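Local structure of increased sodium tolerance protein 1 (Saccharomyces cerevisiae, 3GGY) at residues I116-E121 with K158-V163; L70-L75 with P152-K157; A32-S37 with H62-I67; E107-L112 with V138-G143. The protein regulates recruitment of the ATPase Vps4 to the ESCRT-III complex late in multivesicular body sorting, this chain being its N-terminal domain. One frame throughout, in Å; residues are numbered along the deposited sequence.

Overall arrangement
The chain is an all-helical, ESCRT-III-like N-terminal domain, in which two long helices, 8-46 and 50-82, carry the shorter ones. Interaction 3 comes first along the chain and joins the two long helices to each other. Interaction 2 shares helix 50-82 and brings helix 153-159 onto it, closing a loop within which interaction 4 is nested. Interaction 1 uses the end of helix 153-159 and touches interaction 2 through Lys158 on Ile72 and Val119 on Leu70, centres about 10 Å apart. Interactions 3 and 4 lie on opposite sides of the chain's centre, with about 28 Å between centres. Interactions 1 and 2 lie between them, so the contacts run along the length of one elongated body.

Interaction 1. Residues I116-E121 with K158-V163; sequences ILFVDE and KCSPSV
Cys159 lays its CB over the middle of one face of the Phe118 ring, a CH-pi contact of 3.5 Å from CB to the ring centroid and 12° off the ring normal. The sulfur is displaced toward the CG-CD2 side of the ring and sits obliquely, with SG 4.1 Å from the Phe118 centroid. Two oxygens approach the ring: Cys159 O is 3.4 Å from Phe118 CD1, and Ser160 OG lies 3.5 Å from Phe118 CE1. Phe118 reaches this place because its CG stands anti to its own carbonyl carbon (chi1 -57°), which swings the ring out to the helix end. Cut back to an alanine here, the residue would probably leave Cys159 without its aromatic partner and open a gap between loop and helix end. Further out, Tyr114 meets the Phe118 ring with the planes at about 30°. Val119 packs on Leu70 of helix 50-82 and Leu125 of helix 125-135, and Glu121 ties the loop to both long helices by hydrogen bonds to His66 and Gln30. Lys158 forms a salt bridge with Glu68. The arrangement is a cysteine sulfur-aromatic contact, pairing the last turn of helix 153-159 with the loop that follows helix 105-115.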
loop_
_atom_site.group_PDB
_atom_site.type_symbol
_atom_site.label_atom_id
_atom_site.label_comp_id
_atom_site.label_asym_id
_atom_site.label_seq_id
_atom_site.Cartn_x
_atom_site.Cartn_y
_atom_site.Cartn_z
ATOM N N ILE A 116 6.250 -1.090 -6.339
ATOM C CA ILE A 116 7.203 -2.200 -6.253
ATOM C C ILE A 116 8.244 -2.031 -5.151
ATOM O O ILE A 116 8.448 -2.915 -4.316
ATOM C CB ILE A 116 7.937 -2.402 -7.599
ATOM C CG1 ILE A 116 6.935 -2.851 -8.663
ATOM C CG2 ILE A 116 9.069 -3.429 -7.443
ATOM C CD1 ILE A 116 7.455 -2.730 -10.094
ATOM N N LEU A 117 8.907 -0.886 -5.163
ATOM C CA LEU A 117 9.942 -0.576 -4.193
ATOM C C LEU A 117 9.446 -0.598 -2.748
ATOM O O LEU A 117 10.181 -0.967 -1.830
ATOM C CB LEU A 117 10.516 0.808 -4.515
ATOM C CG LEU A 117 11.577 1.391 -3.591
ATOM C CD1 LEU A 117 12.835 0.538 -3.633
ATOM C CD2 LEU A 117 11.890 2.815 -4.029
ATOM N N PHE A 118 8.194 -0.210 -2.554
ATOM C CA PHE A 118 7.607 -0.116 -1.226
ATOM C C PHE A 118 6.829 -1.329 -0.725
ATOM O O PHE A 118 6.437 -1.369 0.445
ATOM C CB PHE A 118 6.709 1.118 -1.195
ATOM C CG PHE A 118 7.427 2.389 -1.559
ATOM C CD1 PHE A 118 8.133 3.103 -0.599
ATOM C CD2 PHE A 118 7.409 2.862 -2.869
ATOM C CE1 PHE A 118 8.812 4.274 -0.935
ATOM C CE2 PHE A 118 8.084 4.032 -3.219
ATOM C CZ PHE A 118 8.788 4.738 -2.245
ATOM N N VAL A 119 6.598 -2.307 -1.594
ATOM C CA VAL A 119 5.846 -3.504 -1.220
ATOM C C VAL A 119 6.647 -4.747 -1.613
ATOM O O VAL A 119 6.256 -5.503 -2.499
ATOM C CB VAL A 119 4.456 -3.518 -1.925
ATOM C CG1 VAL A 119 3.592 -4.637 -1.370
ATOM C CG2 VAL A 119 3.768 -2.175 -1.728
ATOM N N ASP A 120 7.779 -4.954 -0.949
ATOM C CA ASP A 120 8.603 -6.109 -1.281
ATOM C C ASP A 120 7.957 -7.428 -0.867
ATOM O O ASP A 120 8.411 -8.494 -1.286
ATOM C CB ASP A 120 10.012 -5.981 -0.672
ATOM C CG ASP A 120 9.999 -5.809 0.837
ATOM O OD1 ASP A 120 9.206 -6.489 1.518
ATOM O OD2 ASP A 120 10.805 -5.000 1.347
ATOM N N GLU A 121 6.892 -7.361 -0.068
ATOM C CA GLU A 121 6.210 -8.580 0.360
ATOM C C GLU A 121 5.434 -9.222 -0.787
ATOM O O GLU A 121 4.972 -10.357 -0.671
ATOM C CB GLU A 121 5.265 -8.310 1.541
ATOM C CG GLU A 121 4.123 -7.368 1.234
ATOM C CD GLU A 121 4.391 -5.958 1.711
ATOM O OE1 GLU A 121 5.514 -5.454 1.492
ATOM O OE2 GLU A 121 3.470 -5.351 2.300
ATOM N N LYS A 158 1.163 7.253 0.924
ATOM C CA LYS A 158 1.075 6.014 1.674
ATOM C C LYS A 158 2.360 5.207 1.548
ATOM O O LYS A 158 2.648 4.368 2.394
ATOM C CB LYS A 158 -0.132 5.200 1.208
ATOM C CG LYS A 158 -1.449 5.934 1.431
ATOM C CD LYS A 158 -2.644 5.003 1.351
ATOM C CE LYS A 158 -3.932 5.760 1.630
ATOM N NZ LYS A 158 -3.915 6.427 2.963
ATOM N N CYS A 159 3.137 5.461 0.498
ATOM C CA CYS A 159 4.402 4.754 0.331
ATOM C C CYS A 159 5.438 5.420 1.223
ATOM O O CYS A 159 6.323 4.764 1.767
ATOM C CB CYS A 159 4.879 4.810 -1.121
ATOM S SG CYS A 159 4.014 3.679 -2.216
ATOM N N SER A 160 5.313 6.735 1.372
ATOM C CA SER A 160 6.235 7.498 2.200
ATOM C C SER A 160 5.463 8.468 3.083
ATOM O O SER A 160 5.475 9.677 2.850
ATOM C CB SER A 160 7.212 8.269 1.314
ATOM O OG SER A 160 7.871 7.390 0.415
ATOM N N PRO A 161 4.777 7.949 4.110
ATOM C CA PRO A 161 4.006 8.814 5.008
ATOM C C PRO A 161 4.884 9.756 5.822
ATOM O O PRO A 161 6.011 9.416 6.188
ATOM C CB PRO A 161 3.239 7.815 5.877
ATOM C CG PRO A 161 4.144 6.613 5.896
ATOM C CD PRO A 161 4.603 6.529 4.464
ATOM N N SER A 162 4.367 10.949 6.089
ATOM C CA SER A 162 5.100 11.938 6.871
ATOM C C SER A 162 5.137 11.493 8.328
ATOM O O SER A 162 4.371 10.614 8.736
ATOM C CB SER A 162 4.430 13.309 6.750
ATOM O OG SER A 162 3.065 13.247 7.129
ATOM N N VAL A 163 6.035 12.088 9.109
ATOM C CA VAL A 163 6.164 11.733 10.520
ATOM C C VAL A 163 4.832 11.896 11.240
ATOM O O VAL A 163 4.152 12.911 11.085
ATOM C CB VAL A 163 7.217 12.613 11.221
ATOM C CG1 VAL A 163 7.358 12.197 12.680
ATOM C CG2 VAL A 163 8.556 12.483 10.507
#

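Interaction 2. Residues L70-L75 with P152-K157; sequences LEILEL and PEKIIK
Ile155, which reaches across to Ile72 and Leu73, sits in the first turn of its helix, where Pro152 O is gripped by two backbone N-H groups. Ile156 N donates to Pro152 O at 3.1 Å, and Ile155 N adds a weak bond to Pro152 O at 3.0 Å. With Pro152 at the N-cap, that oxygen begins the hydrogen bonding of helix 153-159 and helps set the start of the helix from which Ile155 projects. The chain of Ile155 then bends at CG1 (chi2 -66°), and its tip CD1 lies 3.9 Å from Ile72 CG2 as the two side chains run alongside each other, pointing opposite ways. The same CD1 also comes to 4.2 Å from Leu73 CD2, so one methyl serves two neighbouring residues of the facing helix. This is apolar helix-helix packing within the ESCRT-III-like helical domain: the axes of segments 70-75 and 153-157 pass 11.2 Å apart at 137°, about midway between perpendicular and antiparallel. Beside the isoleucines, Lys154 crosses the Ile72 side chain at a slant. Its CG is wedged between backbone N and carbonyl carbon (chi1 66°), and the extended chain beyond brings Lys154 CE to 3.9 Å from Ile72 CG2, with Lys154 NZ at 3.8 Å from that methyl. Tyr76, a turn further along helix 50-82, touches Pro152, Lys154 and Ile155, while Ser111 of helix 105-115 also packs on Ile155. Elsewhere on helix 50-82, Leu70 rests on Leu23 and Gln27, and Glu74 pairs with Arg24.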
loop_
_atom_site.group_PDB
_atom_site.type_symbol
_atom_site.label_atom_id
_atom_site.label_comp_id
_atom_site.label_asym_id
_atom_site.label_seq_id
_atom_site.Cartn_x
_atom_site.Cartn_y
_atom_site.Cartn_z
ATOM N N LEU A 70 -2.048 -1.360 0.522
ATOM C CA LEU A 70 -2.318 -2.678 -0.049
ATOM C C LEU A 70 -3.757 -2.803 -0.542
ATOM O O LEU A 70 -4.004 -3.424 -1.573
ATOM C CB LEU A 70 -2.031 -3.778 0.979
ATOM C CG LEU A 70 -0.592 -3.868 1.491
ATOM C CD1 LEU A 70 -0.466 -5.054 2.454
ATOM C CD2 LEU A 70 0.364 -4.042 0.323
ATOM N N GLU A 71 -4.703 -2.219 0.189
ATOM C CA GLU A 71 -6.107 -2.285 -0.213
ATOM C C GLU A 71 -6.314 -1.554 -1.535
ATOM O O GLU A 71 -7.026 -2.034 -2.419
ATOM C CB GLU A 71 -6.994 -1.665 0.868
ATOM C CG GLU A 71 -6.832 -2.332 2.229
ATOM C CD GLU A 71 -7.644 -1.663 3.324
ATOM O OE1 GLU A 71 -7.760 -0.420 3.304
ATOM O OE2 GLU A 71 -8.148 -2.383 4.213
ATOM N N ILE A 72 -5.681 -0.397 -1.672
ATOM C CA ILE A 72 -5.805 0.383 -2.893
ATOM C C ILE A 72 -5.138 -0.348 -4.065
ATOM O O ILE A 72 -5.684 -0.411 -5.171
ATOM C CB ILE A 72 -5.162 1.777 -2.717
ATOM C CG1 ILE A 72 -5.862 2.527 -1.584
ATOM C CG2 ILE A 72 -5.240 2.554 -4.028
ATOM C CD1 ILE A 72 -5.123 3.764 -1.104
ATOM N N LEU A 73 -3.961 -0.915 -3.828
ATOM C CA LEU A 73 -3.266 -1.619 -4.897
ATOM C C LEU A 73 -4.072 -2.825 -5.374
ATOM O O LEU A 73 -4.063 -3.157 -6.564
ATOM C CB LEU A 73 -1.870 -2.054 -4.432
ATOM C CG LEU A 73 -0.909 -0.914 -4.074
ATOM C CD1 LEU A 73 0.428 -1.519 -3.639
ATOM C CD2 LEU A 73 -0.718 0.024 -5.275
ATOM N N GLU A 74 -4.776 -3.475 -4.449
ATOM C CA GLU A 74 -5.594 -4.632 -4.795
ATOM C C GLU A 74 -6.666 -4.180 -5.778
ATOM O O GLU A 74 -6.923 -4.848 -6.775
ATOM C CB GLU A 74 -6.273 -5.216 -3.553
ATOM C CG GLU A 74 -7.085 -6.477 -3.845
ATOM C CD GLU A 74 -8.105 -6.801 -2.763
ATOM O OE1 GLU A 74 -7.849 -6.490 -1.580
ATOM O OE2 GLU A 74 -9.160 -7.383 -3.100
ATOM N N LEU A 75 -7.293 -3.043 -5.482
ATOM C CA LEU A 75 -8.328 -2.503 -6.349
ATOM C C LEU A 75 -7.767 -2.153 -7.718
ATOM O O LEU A 75 -8.416 -2.396 -8.730
ATOM C CB LEU A 75 -8.981 -1.268 -5.719
ATOM C CG LEU A 75 -9.893 -1.523 -4.520
ATOM C CD1 LEU A 75 -10.655 -0.243 -4.215
ATOM C CD2 LEU A 75 -10.871 -2.657 -4.826
ATOM N N PRO A 152 -0.666 8.969 -8.376
ATOM C CA PRO A 152 -1.574 9.660 -7.453
ATOM C C PRO A 152 -0.897 10.095 -6.162
ATOM O O PRO A 152 -0.101 9.357 -5.582
ATOM C CB PRO A 152 -2.666 8.622 -7.197
ATOM C CG PRO A 152 -2.683 7.832 -8.448
ATOM C CD PRO A 152 -1.219 7.664 -8.769
ATOM N N GLU A 153 -1.222 11.299 -5.713
ATOM C CA GLU A 153 -0.650 11.821 -4.486
ATOM C C GLU A 153 -0.912 10.863 -3.320
ATOM O O GLU A 153 -0.048 10.670 -2.471
ATOM C CB GLU A 153 -1.248 13.194 -4.177
ATOM C CG GLU A 153 -0.493 13.963 -3.116
ATOM C CD GLU A 153 0.934 14.253 -3.529
ATOM O OE1 GLU A 153 1.128 14.811 -4.629
ATOM O OE2 GLU A 153 1.861 13.924 -2.757
ATOM N N LYS A 154 -2.096 10.255 -3.296
ATOM C CA LYS A 154 -2.461 9.327 -2.223
ATOM C C LYS A 154 -1.477 8.160 -2.145
ATOM O O LYS A 154 -1.077 7.743 -1.056
ATOM C CB LYS A 154 -3.888 8.796 -2.424
ATOM C CG LYS A 154 -4.090 7.922 -3.654
ATOM C CD LYS A 154 -5.489 7.311 -3.659
ATOM C CE LYS A 154 -5.700 6.371 -4.842
ATOM N NZ LYS A 154 -7.084 5.795 -4.834
ATOM N N ILE A 155 -1.083 7.642 -3.303
ATOM C CA ILE A 155 -0.135 6.531 -3.358
ATOM C C ILE A 155 1.256 6.986 -2.900
ATOM O O ILE A 155 1.937 6.292 -2.150
ATOM C CB ILE A 155 -0.042 5.956 -4.794
ATOM C CG1 ILE A 155 -1.361 5.270 -5.171
ATOM C CG2 ILE A 155 1.128 4.986 -4.898
ATOM C CD1 ILE A 155 -1.683 4.025 -4.346
ATOM N N ILE A 156 1.680 8.160 -3.345
ATOM C CA ILE A 156 2.991 8.652 -2.943
ATOM C C ILE A 156 3.051 8.836 -1.420
ATOM O O ILE A 156 4.057 8.526 -0.786
ATOM C CB ILE A 156 3.305 9.987 -3.638
ATOM C CG1 ILE A 156 3.432 9.757 -5.147
ATOM C CG2 ILE A 156 4.588 10.584 -3.071
ATOM C CD1 ILE A 156 3.563 11.020 -5.959
ATOM N N LYS A 157 1.954 9.310 -0.843
ATOM C CA LYS A 157 1.876 9.552 0.593
ATOM C C LYS A 157 1.823 8.283 1.433
ATOM O O LYS A 157 2.369 8.238 2.531
ATOM C CB LYS A 157 0.652 10.416 0.908
ATOM C CG LYS A 157 0.679 11.788 0.245
ATOM C CD LYS A 157 1.877 12.609 0.704
ATOM C CE LYS A 157 1.837 12.873 2.204
ATOM N NZ LYS A 157 3.022 13.651 2.662
#

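Interaction 3. Residues A32-S37 with H62-I67; sequences AIAKQS and HDDIHI
Ala34 points its CB at the helix segment 62-67, and two side chains approach that methyl. Asp64 bends its carboxylate round to it, bringing OD1 3.9 Å from Ala34 CB, while Ile67, one turn further along, offers its terminal CD1 at 4.2 Å from Ala34 CB. The Asp64 carboxylate starts from a CB that does not aim at the facing helix. Its CG stands anti to the carbonyl carbon (chi1 -78°), and this carries the group across. The other oxygen, OD2, is held by a salt bridge with Arg38 and a hydrogen bond with Tyr172 OH, which together should fix how the carboxylate is turned. The small Ala34 is consistent with the close backbone approach, Ala34 CA lying 6.9 Å from Asp63 CA. Beside the methyl, Ser37 and Asp63 both point toward the opposite segment, and a water lies between them: it donates to Asp63 OD2 at 2.7 Å and makes a short approach, 2.5 Å, to Ser37 OG. Leu60 and Arg56 extend the packing toward the turn, against Ala34 and Ser37. The contact thus lies in the antiparallel hairpin of helices 8-46 and 50-82, with Tyr172 of helix 166-179 joining at Asp64.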
loop_
_atom_site.group_PDB
_atom_site.type_symbol
_atom_site.label_atom_id
_atom_site.label_comp_id
_atom_site.label_asym_id
_atom_site.label_seq_id
_atom_site.Cartn_x
_atom_site.Cartn_y
_atom_site.Cartn_z
ATOM N N ALA A 32 -4.011 -8.852 10.976
ATOM C CA ALA A 32 -3.969 -9.680 12.178
ATOM C C ALA A 32 -2.807 -9.248 13.068
ATOM O O ALA A 32 -2.941 -9.173 14.292
ATOM C CB ALA A 32 -3.826 -11.147 11.795
ATOM N N ILE A 33 -1.666 -8.956 12.450
ATOM C CA ILE A 33 -0.479 -8.527 13.185
ATOM C C ILE A 33 -0.710 -7.157 13.827
ATOM O O ILE A 33 -0.280 -6.907 14.956
ATOM C CB ILE A 33 0.750 -8.483 12.246
ATOM C CG1 ILE A 33 1.093 -9.908 11.803
ATOM C CG2 ILE A 33 1.936 -7.829 12.939
ATOM C CD1 ILE A 33 2.226 -9.994 10.800
ATOM N N ALA A 34 -1.403 -6.277 13.108
ATOM C CA ALA A 34 -1.705 -4.947 13.627
ATOM C C ALA A 34 -2.560 -5.096 14.888
ATOM O O ALA A 34 -2.383 -4.361 15.859
ATOM C CB ALA A 34 -2.454 -4.129 12.572
ATOM N N LYS A 35 -3.476 -6.058 14.875
ATOM C CA LYS A 35 -4.332 -6.286 16.034
ATOM C C LYS A 35 -3.489 -6.724 17.228
ATOM O O LYS A 35 -3.715 -6.280 18.357
ATOM C CB LYS A 35 -5.389 -7.347 15.718
ATOM C CG LYS A 35 -6.427 -7.519 16.815
ATOM C CD LYS A 35 -7.601 -8.354 16.333
ATOM C CE LYS A 35 -8.678 -8.476 17.402
ATOM N NZ LYS A 35 -8.229 -9.297 18.561
ATOM N N GLN A 36 -2.514 -7.594 16.977
ATOM C CA GLN A 36 -1.636 -8.066 18.042
ATOM C C GLN A 36 -0.799 -6.914 18.589
ATOM O O GLN A 36 -0.533 -6.843 19.788
ATOM C CB GLN A 36 -0.713 -9.179 17.529
ATOM C CG GLN A 36 0.318 -9.654 18.554
ATOM C CD GLN A 36 1.008 -10.945 18.141
ATOM O OE1 GLN A 36 0.354 -11.895 17.716
ATOM N NE2 GLN A 36 2.330 -10.990 18.277
ATOM N N SER A 37 -0.381 -6.014 17.705
ATOM C CA SER A 37 0.421 -4.872 18.121
ATOM C C SER A 37 -0.361 -3.969 19.063
ATOM O O SER A 37 0.194 -3.437 20.023
ATOM C CB SER A 37 0.879 -4.071 16.901
ATOM O OG SER A 37 1.717 -4.862 16.075
ATOM N N HIS A 62 2.216 3.500 10.998
ATOM C CA HIS A 62 2.752 3.226 9.675
ATOM C C HIS A 62 2.196 1.905 9.148
ATOM O O HIS A 62 1.885 1.790 7.962
ATOM C CB HIS A 62 4.279 3.184 9.702
ATOM C CG HIS A 62 4.884 2.821 8.384
ATOM N ND1 HIS A 62 4.933 1.523 7.920
ATOM C CD2 HIS A 62 5.407 3.593 7.402
ATOM C CE1 HIS A 62 5.459 1.512 6.707
ATOM N NE2 HIS A 62 5.755 2.756 6.370
ATOM N N ASP A 63 2.063 0.914 10.024
ATOM C CA ASP A 63 1.524 -0.379 9.609
ATOM C C ASP A 63 0.107 -0.234 9.059
ATOM O O ASP A 63 -0.239 -0.870 8.064
ATOM C CB ASP A 63 1.518 -1.379 10.774
ATOM C CG ASP A 63 2.918 -1.807 11.193
ATOM O OD1 ASP A 63 3.848 -1.719 10.367
ATOM O OD2 ASP A 63 3.081 -2.250 12.350
ATOM N N ASP A 64 -0.716 0.591 9.710
ATOM C CA ASP A 64 -2.089 0.805 9.259
ATOM C C ASP A 64 -2.127 1.519 7.907
ATOM O O ASP A 64 -2.954 1.201 7.052
ATOM C CB ASP A 64 -2.888 1.612 10.287
ATOM C CG ASP A 64 -3.338 0.772 11.475
ATOM O OD1 ASP A 64 -3.327 -0.479 11.374
ATOM O OD2 ASP A 64 -3.723 1.374 12.501
ATOM N N ILE A 65 -1.235 2.484 7.713
ATOM C CA ILE A 65 -1.179 3.211 6.447
ATOM C C ILE A 65 -0.762 2.248 5.330
ATOM O O ILE A 65 -1.287 2.301 4.214
ATOM C CB ILE A 65 -0.174 4.390 6.532
ATOM C CG1 ILE A 65 -0.727 5.471 7.466
ATOM C CG2 ILE A 65 0.067 4.981 5.139
ATOM C CD1 ILE A 65 0.273 6.545 7.816
ATOM N N HIS A 66 0.174 1.356 5.637
ATOM C CA HIS A 66 0.644 0.394 4.652
ATOM C C HIS A 66 -0.477 -0.566 4.270
ATOM O O HIS A 66 -0.596 -0.964 3.119
ATOM C CB HIS A 66 1.833 -0.393 5.195
ATOM C CG HIS A 66 2.524 -1.221 4.157
ATOM N ND1 HIS A 66 3.302 -0.666 3.162
ATOM C CD2 HIS A 66 2.544 -2.559 3.952
ATOM C CE1 HIS A 66 3.775 -1.631 2.389
ATOM N NE2 HIS A 66 3.330 -2.788 2.847
ATOM N N ILE A 67 -1.306 -0.946 5.239
ATOM C CA ILE A 67 -2.418 -1.837 4.932
ATOM C C ILE A 67 -3.378 -1.124 3.978
ATOM O O ILE A 67 -3.905 -1.733 3.053
ATOM C CB ILE A 67 -3.168 -2.256 6.216
ATOM C CG1 ILE A 67 -2.309 -3.246 7.008
ATOM C CG2 ILE A 67 -4.513 -2.876 5.856
ATOM C CD1 ILE A 67 -2.777 -3.459 8.434
HETATM O O HOH W 1 3.229 -3.319 14.848
#

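Interaction 4. Residues E107-L112 with V138-G143; sequences EAIRSL and VEFVNG
Arg110 meets Phe140 with CG and its guanidinium group. From CB its CG stands anti to the carbonyl carbon (chi1 -72°), and this CG is the first atom to touch, 4.0 Å from Phe140 CE1. The chain then runs extended to NE, at the ring edge in its plane, 4.0 Å from Phe140 CE1 and hydrogen-bonded to Asn106. At the head group, Arg110 CZ lies 3.6 Å from Phe140 CE1, and that carbon sits over the centre of one guanidinium face. The two planes are 85° apart, so the phenyl presents its edge to the flat cation, a T-shaped arrangement rather than a cation-pi stack. This joins helix 105-115 to helix 138-147 in the buried interior of the ESCRT-III-like domain, where helix 93-99 also packs on both side chains. At the tip, NH2 forms a salt bridge with Glu93. NH1 donates to a water in the guanidinium plane, 3.0 Å from Arg110 NH1, and this water in turn donates to Phe140 O at 2.9 Å. A leucine in its place would probably leave Glu93 without its charged mate and the edge of the Phe140 ring without the flat group it presses on. On the neighbouring edge of the ring, Ile109 CG2 packs at 4.0 Å from Phe140 CZ. Back on helix 105-115, Ser111 OG bonds to Glu107 O at 2.9 Å, from the opposite face of that carbonyl to Ser111 N.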
loop_
_atom_site.group_PDB
_atom_site.type_symbol
_atom_site.label_atom_id
_atom_site.label_comp_id
_atom_site.label_asym_id
_atom_site.label_seq_id
_atom_site.Cartn_x
_atom_site.Cartn_y
_atom_site.Cartn_z
ATOM N N GLU A 107 -3.608 5.511 -14.290
ATOM C CA GLU A 107 -3.415 5.632 -12.856
ATOM C C GLU A 107 -3.099 4.293 -12.190
ATOM O O GLU A 107 -2.196 4.199 -11.359
ATOM C CB GLU A 107 -4.687 6.221 -12.254
ATOM C CG GLU A 107 -4.649 6.462 -10.772
ATOM C CD GLU A 107 -5.962 7.017 -10.272
ATOM O OE1 GLU A 107 -6.445 8.013 -10.858
ATOM O OE2 GLU A 107 -6.508 6.466 -9.298
ATOM N N ALA A 108 -3.850 3.261 -12.557
ATOM C CA ALA A 108 -3.659 1.941 -11.972
ATOM C C ALA A 108 -2.289 1.319 -12.244
ATOM O O ALA A 108 -1.625 0.850 -11.320
ATOM C CB ALA A 108 -4.759 0.998 -12.452
ATOM N N ILE A 109 -1.863 1.312 -13.504
ATOM C CA ILE A 109 -0.581 0.712 -13.851
ATOM C C ILE A 109 0.592 1.502 -13.272
ATOM O O ILE A 109 1.562 0.918 -12.789
ATOM C CB ILE A 109 -0.417 0.585 -15.382
ATOM C CG1 ILE A 109 0.814 -0.261 -15.703
ATOM C CG2 ILE A 109 -0.314 1.963 -16.014
ATOM C CD1 ILE A 109 0.691 -1.713 -15.242
ATOM N N ARG A 110 0.505 2.830 -13.307
ATOM C CA ARG A 110 1.574 3.656 -12.759
ATOM C C ARG A 110 1.714 3.442 -11.254
ATOM O O ARG A 110 2.825 3.344 -10.742
ATOM C CB ARG A 110 1.306 5.134 -13.045
ATOM C CG ARG A 110 1.503 5.508 -14.503
ATOM C CD ARG A 110 1.122 6.954 -14.756
ATOM N NE ARG A 110 1.292 7.276 -16.168
ATOM C CZ ARG A 110 2.447 7.629 -16.720
ATOM N NH1 ARG A 110 3.541 7.727 -15.980
ATOM N NH2 ARG A 110 2.513 7.842 -18.029
ATOM N N SER A 111 0.588 3.355 -10.550
ATOM C CA SER A 111 0.630 3.160 -9.109
ATOM C C SER A 111 1.246 1.823 -8.716
ATOM O O SER A 111 2.005 1.740 -7.751
ATOM C CB SER A 111 -0.778 3.281 -8.513
ATOM O OG SER A 111 -1.282 4.603 -8.683
ATOM N N LEU A 112 0.921 0.774 -9.462
ATOM C CA LEU A 112 1.454 -0.551 -9.161
ATOM C C LEU A 112 2.955 -0.622 -9.402
ATOM O O LEU A 112 3.689 -1.236 -8.630
ATOM C CB LEU A 112 0.719 -1.596 -9.995
ATOM C CG LEU A 112 -0.713 -1.814 -9.501
ATOM C CD1 LEU A 112 -1.509 -2.594 -10.541
ATOM C CD2 LEU A 112 -0.688 -2.558 -8.171
ATOM N N VAL A 138 10.911 1.473 -21.850
ATOM C CA VAL A 138 11.660 1.682 -20.617
ATOM C C VAL A 138 11.486 3.102 -20.090
ATOM O O VAL A 138 11.477 3.322 -18.873
ATOM C CB VAL A 138 13.165 1.394 -20.819
ATOM C CG1 VAL A 138 13.935 1.778 -19.576
ATOM C CG2 VAL A 138 13.376 -0.086 -21.128
ATOM N N GLU A 139 11.351 4.060 -21.002
ATOM C CA GLU A 139 11.169 5.454 -20.614
ATOM C C GLU A 139 9.943 5.596 -19.719
ATOM O O GLU A 139 9.969 6.323 -18.726
ATOM C CB GLU A 139 10.987 6.335 -21.852
ATOM C CG GLU A 139 12.242 6.536 -22.691
ATOM C CD GLU A 139 12.932 5.236 -23.077
ATOM O OE1 GLU A 139 12.301 4.380 -23.742
ATOM O OE2 GLU A 139 14.120 5.078 -22.717
ATOM N N PHE A 140 8.870 4.905 -20.087
ATOM C CA PHE A 140 7.631 4.952 -19.322
ATOM C C PHE A 140 7.851 4.495 -17.885
ATOM O O PHE A 140 7.512 5.210 -16.940
ATOM C CB PHE A 140 6.574 4.073 -20.002
ATOM C CG PHE A 140 5.414 3.724 -19.115
ATOM C CD1 PHE A 140 4.583 4.715 -18.610
ATOM C CD2 PHE A 140 5.167 2.396 -18.771
ATOM C CE1 PHE A 140 3.520 4.396 -17.761
ATOM C CE2 PHE A 140 4.107 2.067 -17.925
ATOM C CZ PHE A 140 3.285 3.065 -17.422
ATOM N N VAL A 141 8.428 3.310 -17.711
ATOM C CA VAL A 141 8.656 2.799 -16.365
ATOM C C VAL A 141 9.637 3.641 -15.549
ATOM O O VAL A 141 9.452 3.811 -14.348
ATOM C CB VAL A 141 9.098 1.315 -16.391
ATOM C CG1 VAL A 141 8.003 0.469 -17.008
ATOM C CG2 VAL A 141 10.374 1.148 -17.174
ATOM N N ASN A 142 10.675 4.182 -16.187
ATOM C CA ASN A 142 11.623 5.013 -15.454
ATOM C C ASN A 142 10.967 6.321 -15.024
ATOM O O ASN A 142 11.280 6.867 -13.961
ATOM C CB ASN A 142 12.863 5.305 -16.305
ATOM C CG ASN A 142 13.725 4.076 -16.514
ATOM O OD1 ASN A 142 13.676 3.134 -15.728
ATOM N ND2 ASN A 142 14.534 4.088 -17.568
ATOM N N GLY A 143 10.053 6.822 -15.850
ATOM C CA GLY A 143 9.361 8.053 -15.512
ATOM C C GLY A 143 8.550 7.855 -14.246
ATOM O O GLY A 143 8.456 8.748 -13.401
HETATM O O HOH W 2 6.355 7.821 -17.067
#